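PDB 3NOL: glutamine cyclotransferase from Zymomonas mobilis, which catalyses the cyclisation of N-terminal glutamine residues of peptides and proteins to pyroglutamate, with release of ammonia. Local coordinates for residues A[55-60]-A[66-71]; A[85-90]-A[108-113]. One frame throughout, in Å; residues are numbered along the deposited sequence.

Interaction 1: residues A[55-60]-A[66-71]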
# COMPACT_ATOMS: atom_id res chain seq x y z
N PHE A 55 12.27 0.75 2.68
CA PHE A 55 10.97 0.24 2.27
C PHE A 55 10.70 -1.08 2.98
O PHE A 55 11.63 -1.90 3.17
CB PHE A 55 10.94 -0.05 0.76
CG PHE A 55 11.01 1.18 -0.11
CD1 PHE A 55 10.42 2.38 0.29
CD2 PHE A 55 11.59 1.10 -1.38
CE1 PHE A 55 10.49 3.51 -0.53
CE2 PHE A 55 11.65 2.23 -2.22
CZ PHE A 55 11.10 3.42 -1.80
N TYR A 56 9.44 -1.31 3.31
CA TYR A 56 8.98 -2.66 3.70
C TYR A 56 7.91 -3.06 2.70
O TYR A 56 7.01 -2.28 2.40
CB TYR A 56 8.42 -2.65 5.12
CG TYR A 56 9.53 -2.59 6.16
CD1 TYR A 56 10.00 -3.77 6.75
CD2 TYR A 56 10.11 -1.37 6.53
CE1 TYR A 56 11.04 -3.74 7.70
CE2 TYR A 56 11.15 -1.32 7.49
CZ TYR A 56 11.59 -2.51 8.07
OH TYR A 56 12.62 -2.46 9.00
N GLU A 57 8.07 -4.26 2.15
CA GLU A 57 7.20 -4.72 1.08
C GLU A 57 6.69 -6.13 1.34
O GLU A 57 7.45 -7.01 1.76
CB GLU A 57 7.96 -4.68 -0.25
CG GLU A 57 7.07 -4.75 -1.50
CD GLU A 57 7.86 -4.63 -2.82
OE1 GLU A 57 9.07 -4.31 -2.78
OE2 GLU A 57 7.24 -4.84 -3.89
N SER A 58 5.39 -6.30 1.12
CA SER A 58 4.74 -7.59 1.10
C SER A 58 4.61 -7.93 -0.37
O SER A 58 3.97 -7.18 -1.13
CB SER A 58 3.33 -7.48 1.73
OG SER A 58 2.59 -8.66 1.51
N THR A 59 5.22 -9.05 -0.76
CA THR A 59 5.33 -9.47 -2.18
C THR A 59 4.88 -10.89 -2.41
O THR A 59 5.17 -11.79 -1.61
CB THR A 59 6.79 -9.40 -2.73
OG1 THR A 59 7.67 -10.23 -1.96
CG2 THR A 59 7.29 -7.99 -2.77
N GLY A 60 4.17 -11.10 -3.51
CA GLY A 60 3.96 -12.43 -4.03
C GLY A 60 5.18 -12.65 -4.90
O GLY A 60 5.71 -11.70 -5.56
N SER A 66 6.13 -13.24 0.66
CA SER A 66 7.21 -12.82 1.54
C SER A 66 7.02 -11.38 2.05
O SER A 66 6.36 -10.57 1.40
CB SER A 66 8.55 -12.92 0.80
OG SER A 66 8.98 -14.27 0.65
N ILE A 67 7.64 -11.09 3.20
CA ILE A 67 7.74 -9.73 3.71
C ILE A 67 9.23 -9.40 3.66
O ILE A 67 10.05 -10.18 4.15
CB ILE A 67 7.20 -9.59 5.18
CG1 ILE A 67 5.72 -10.03 5.31
CG2 ILE A 67 7.45 -8.16 5.71
CD1 ILE A 67 4.80 -9.52 4.27
N ARG A 68 9.59 -8.28 3.04
CA ARG A 68 11.00 -7.91 2.92
C ARG A 68 11.29 -6.48 3.34
O ARG A 68 10.46 -5.59 3.13
CB ARG A 68 11.52 -8.12 1.50
CG ARG A 68 10.67 -7.45 0.42
CD ARG A 68 11.30 -7.49 -1.00
NE ARG A 68 11.77 -8.83 -1.37
CZ ARG A 68 11.93 -9.28 -2.62
NH1 ARG A 68 11.65 -8.51 -3.70
NH2 ARG A 68 12.40 -10.52 -2.78
N LYS A 69 12.47 -6.28 3.93
CA LYS A 69 13.04 -4.95 4.15
C LYS A 69 13.98 -4.65 2.98
O LYS A 69 14.88 -5.44 2.71
CB LYS A 69 13.84 -4.93 5.45
CG LYS A 69 14.41 -3.58 5.78
CD LYS A 69 15.17 -3.63 7.13
CE LYS A 69 15.81 -2.28 7.46
NZ LYS A 69 16.58 -2.32 8.76
N VAL A 70 13.78 -3.51 2.33
CA VAL A 70 14.43 -3.21 1.06
C VAL A 70 15.16 -1.85 1.09
O VAL A 70 14.59 -0.82 1.50
CB VAL A 70 13.37 -3.23 -0.11
CG1 VAL A 70 14.00 -2.84 -1.42
CG2 VAL A 70 12.73 -4.57 -0.23
N ASP A 71 16.43 -1.88 0.67
CA ASP A 71 17.24 -0.68 0.46
C ASP A 71 16.63 0.14 -0.68
O ASP A 71 16.42 -0.39 -1.78
CB ASP A 71 18.68 -1.06 0.06
CG ASP A 71 19.55 0.16 -0.16
OD1 ASP A 71 19.86 0.87 0.82
OD2 ASP A 71 19.90 0.44 -1.32
O HOH W 1 10.89 -5.79 -4.14
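F55, E57 and T59 pair with V70, R68 and S66 through six backbone N-H...O=C bonds, so 55-60 and 66-70 run as neighbouring antiparallel strands, their axes 4.7 Å apart at 157°. The bonds straighten from the F55-V70 end toward the T59-S66 end, where T59 N to S66 O spans 2.9 Å at 173°. In the non-hydrogen-bonded pairs Y56-K69 and S58-I67 the CA-H groups reach carbonyls instead, Y56 CA lying 3.3 Å from R68 O.

On the face carrying Y56, K69 lies alongside the tyrosine: CG anti to the backbone N (chi1 -178°) lays its extended chain along the ring, CG 4.2 Å from the ring centroid in an off-centre CH-pi contact and CD 3.4 Å from Y56 OH. A long aliphatic stem ending in a charge suits this partly buried site, and the charged end makes a cation-pi contact with Y54. Further along, I67 turns its CD1 onto S58 CB at 3.6 Å, while the small serine probably hydrogen-bonds through OG to E90.

Across the other face E57 and R68 meet through their stems, CB to CG at 3.9 Å. Their charged ends stand apart, bridged by a water that donates to E57 OE1 (2.7 Å) and accepts from R68 NH1 in the guanidinium plane. E57 OE2 is held by T45 and H39, and R68 forms a salt bridge with D40. The CB atoms of F55 and V70 pack against each other, and the F55 ring goes on to meet F240 edge-to-face.

Strands 54-61 and 64-70 form a beta hairpin, the central pair of a four-stranded antiparallel beta-propeller blade.

Interaction 2: residues A[85-90]-A[108-113]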
# COMPACT_ATOMS: atom_id res chain seq x y z
N LYS A 85 3.11 -21.93 3.34
CA LYS A 85 2.41 -22.19 2.08
C LYS A 85 0.87 -22.05 2.18
O LYS A 85 0.21 -21.81 1.18
CB LYS A 85 2.80 -23.57 1.55
CG LYS A 85 2.72 -24.65 2.60
CD LYS A 85 3.12 -26.02 2.04
CE LYS A 85 2.62 -27.11 2.98
NZ LYS A 85 3.04 -28.46 2.54
N ARG A 86 0.32 -22.17 3.40
CA ARG A 86 -1.13 -22.02 3.64
C ARG A 86 -1.63 -20.58 3.54
O ARG A 86 -2.83 -20.35 3.35
CB ARG A 86 -1.51 -22.57 5.02
CG ARG A 86 -1.56 -24.09 5.09
CD ARG A 86 -2.63 -24.56 6.07
NE ARG A 86 -2.27 -24.26 7.45
CZ ARG A 86 -3.14 -24.08 8.44
NH1 ARG A 86 -2.69 -23.83 9.67
NH2 ARG A 86 -4.45 -24.16 8.22
N TYR A 87 -0.71 -19.62 3.66
CA TYR A 87 -1.04 -18.20 3.75
C TYR A 87 -0.51 -17.45 2.55
O TYR A 87 0.52 -17.80 1.98
CB TYR A 87 -0.45 -17.61 5.03
CG TYR A 87 -0.82 -18.44 6.23
CD1 TYR A 87 0.12 -19.27 6.84
CD2 TYR A 87 -2.14 -18.47 6.69
CE1 TYR A 87 -0.24 -20.07 7.93
CE2 TYR A 87 -2.51 -19.26 7.76
CZ TYR A 87 -1.56 -20.06 8.37
OH TYR A 87 -1.94 -20.85 9.43
N PHE A 88 -1.25 -16.42 2.15
CA PHE A 88 -0.74 -15.53 1.13
C PHE A 88 -0.91 -14.10 1.61
O PHE A 88 -2.04 -13.66 1.82
CB PHE A 88 -1.44 -15.74 -0.20
CG PHE A 88 -0.68 -15.13 -1.35
CD1 PHE A 88 -0.83 -13.78 -1.65
CD2 PHE A 88 0.21 -15.90 -2.09
CE1 PHE A 88 -0.10 -13.20 -2.68
CE2 PHE A 88 0.95 -15.31 -3.14
CZ PHE A 88 0.79 -13.97 -3.42
N GLY A 89 0.19 -13.38 1.76
CA GLY A 89 0.17 -12.06 2.38
C GLY A 89 -0.40 -10.98 1.46
O GLY A 89 -0.22 -11.04 0.23
N GLU A 90 -1.07 -10.00 2.07
CA GLU A 90 -1.52 -8.80 1.36
C GLU A 90 -0.95 -7.55 2.04
O GLU A 90 0.26 -7.49 2.24
CB GLU A 90 -3.04 -8.77 1.20
CG GLU A 90 -3.56 -9.97 0.42
CD GLU A 90 -3.14 -9.98 -1.05
OE1 GLU A 90 -2.81 -8.89 -1.57
OE2 GLU A 90 -3.14 -11.08 -1.66
N LEU A 108 -7.47 -13.86 8.07
CA LEU A 108 -6.66 -13.58 9.24
C LEU A 108 -5.45 -12.76 8.89
O LEU A 108 -5.08 -12.60 7.71
CB LEU A 108 -6.32 -14.86 9.99
CG LEU A 108 -5.49 -15.92 9.25
CD1 LEU A 108 -4.03 -15.58 9.31
CD2 LEU A 108 -5.75 -17.24 9.97
N GLY A 109 -4.88 -12.17 9.93
CA GLY A 109 -3.71 -11.37 9.80
C GLY A 109 -2.68 -11.78 10.84
O GLY A 109 -2.94 -12.64 11.69
N PHE A 110 -1.52 -11.15 10.75
CA PHE A 110 -0.38 -11.48 11.60
C PHE A 110 0.21 -10.21 12.16
O PHE A 110 0.01 -9.14 11.60
CB PHE A 110 0.70 -12.23 10.81
CG PHE A 110 0.22 -13.55 10.25
CD1 PHE A 110 -0.03 -13.69 8.88
CD2 PHE A 110 0.01 -14.64 11.10
CE1 PHE A 110 -0.47 -14.93 8.36
CE2 PHE A 110 -0.44 -15.87 10.61
CZ PHE A 110 -0.70 -16.02 9.24
N VAL A 111 0.94 -10.35 13.26
CA VAL A 111 1.73 -9.27 13.80
C VAL A 111 3.14 -9.81 14.00
O VAL A 111 3.31 -10.88 14.59
CB VAL A 111 1.20 -8.75 15.17
CG1 VAL A 111 2.08 -7.58 15.63
CG2 VAL A 111 -0.30 -8.34 15.08
N TRP A 112 4.12 -9.08 13.47
CA TRP A 112 5.55 -9.42 13.64
C TRP A 112 6.30 -8.31 14.37
O TRP A 112 5.99 -7.10 14.22
CB TRP A 112 6.22 -9.69 12.27
CG TRP A 112 5.54 -10.72 11.37
CD1 TRP A 112 5.76 -12.09 11.35
CD2 TRP A 112 4.61 -10.45 10.30
NE1 TRP A 112 5.00 -12.67 10.35
CE2 TRP A 112 4.28 -11.70 9.70
CE3 TRP A 112 4.02 -9.28 9.80
CZ2 TRP A 112 3.38 -11.81 8.63
CZ3 TRP A 112 3.12 -9.39 8.73
CH2 TRP A 112 2.82 -10.65 8.15
N ASN A 113 7.29 -8.71 15.18
CA ASN A 113 8.24 -7.73 15.71
C ASN A 113 9.08 -7.19 14.56
O ASN A 113 9.57 -7.95 13.73
CB ASN A 113 9.16 -8.37 16.76
CG ASN A 113 8.45 -8.67 18.08
OD1 ASN A 113 8.96 -9.45 18.89
ND2 ASN A 113 7.30 -8.06 18.31
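Aromatic contact dominates: the edge of the F110 ring drives into a face of the Y87 ring in a T-shaped stack, with centroids 5.2 Å apart and planes at 84°. The leading atom is F110 CZ, which stands 3.7 Å above the tyrosine plane over the ring centre and comes within 3.8 Å of Y87 CD2. An edge C-H with its slight positive charge thus faces the electron-rich pi cloud. Y87 CG lies anti to its own carbonyl carbon (chi1 -51°), which swings the ring toward strand 108-113. R86 CB covers the opposite face of the tyrosine, 4.0 Å above its centre, so the ring is sandwiched between an aromatic edge and an aliphatic group. A tyrosine suits this partly buried site, offering a face to F110 without being fully enclosed.

L108 and F110 lie on the third strand of a four-stranded antiparallel beta-propeller blade. Y87 is in the loop leading into its first strand, 89-95, and reaches past strand 98-103 to the third by side chain alone.

Aliphatic contact is slighter. L108 CD1 touches Y87 CE2 at 4.3 Å, approaching the ring obliquely, and also packs against F110 CZ at 3.4 Å. Within strand 108-113, F110 CB rests 3.5 Å above the plane of the W112 ring, toward its rim.

Hydrogen bonds anchor the Y87 segment: N106 ND2 donates to R86 O, and F88 N donates weakly to N106 OD1.

Interaction 1 lies within one propeller blade and interaction 2 within the next along the chain; their centres are 13 Å apart and they touch directly. S58 OG of 55-60 approaches E90 O of 85-90 at 2.7 Å, and this probable hydrogen bond ties the two blades together. Apolar packing adds to it: G60 CA lies 3.6 Å from F88 CZ, and I67 CG1 of 66-71 meets W112 CH2 of 108-113 at 4.1 Å. The side chain of Y56 is about 9 Å from the calcium ion, whose site includes F48, E176, L177, E178 and I230. Interaction 1 is therefore near the metal site, with F55 also packing against F48.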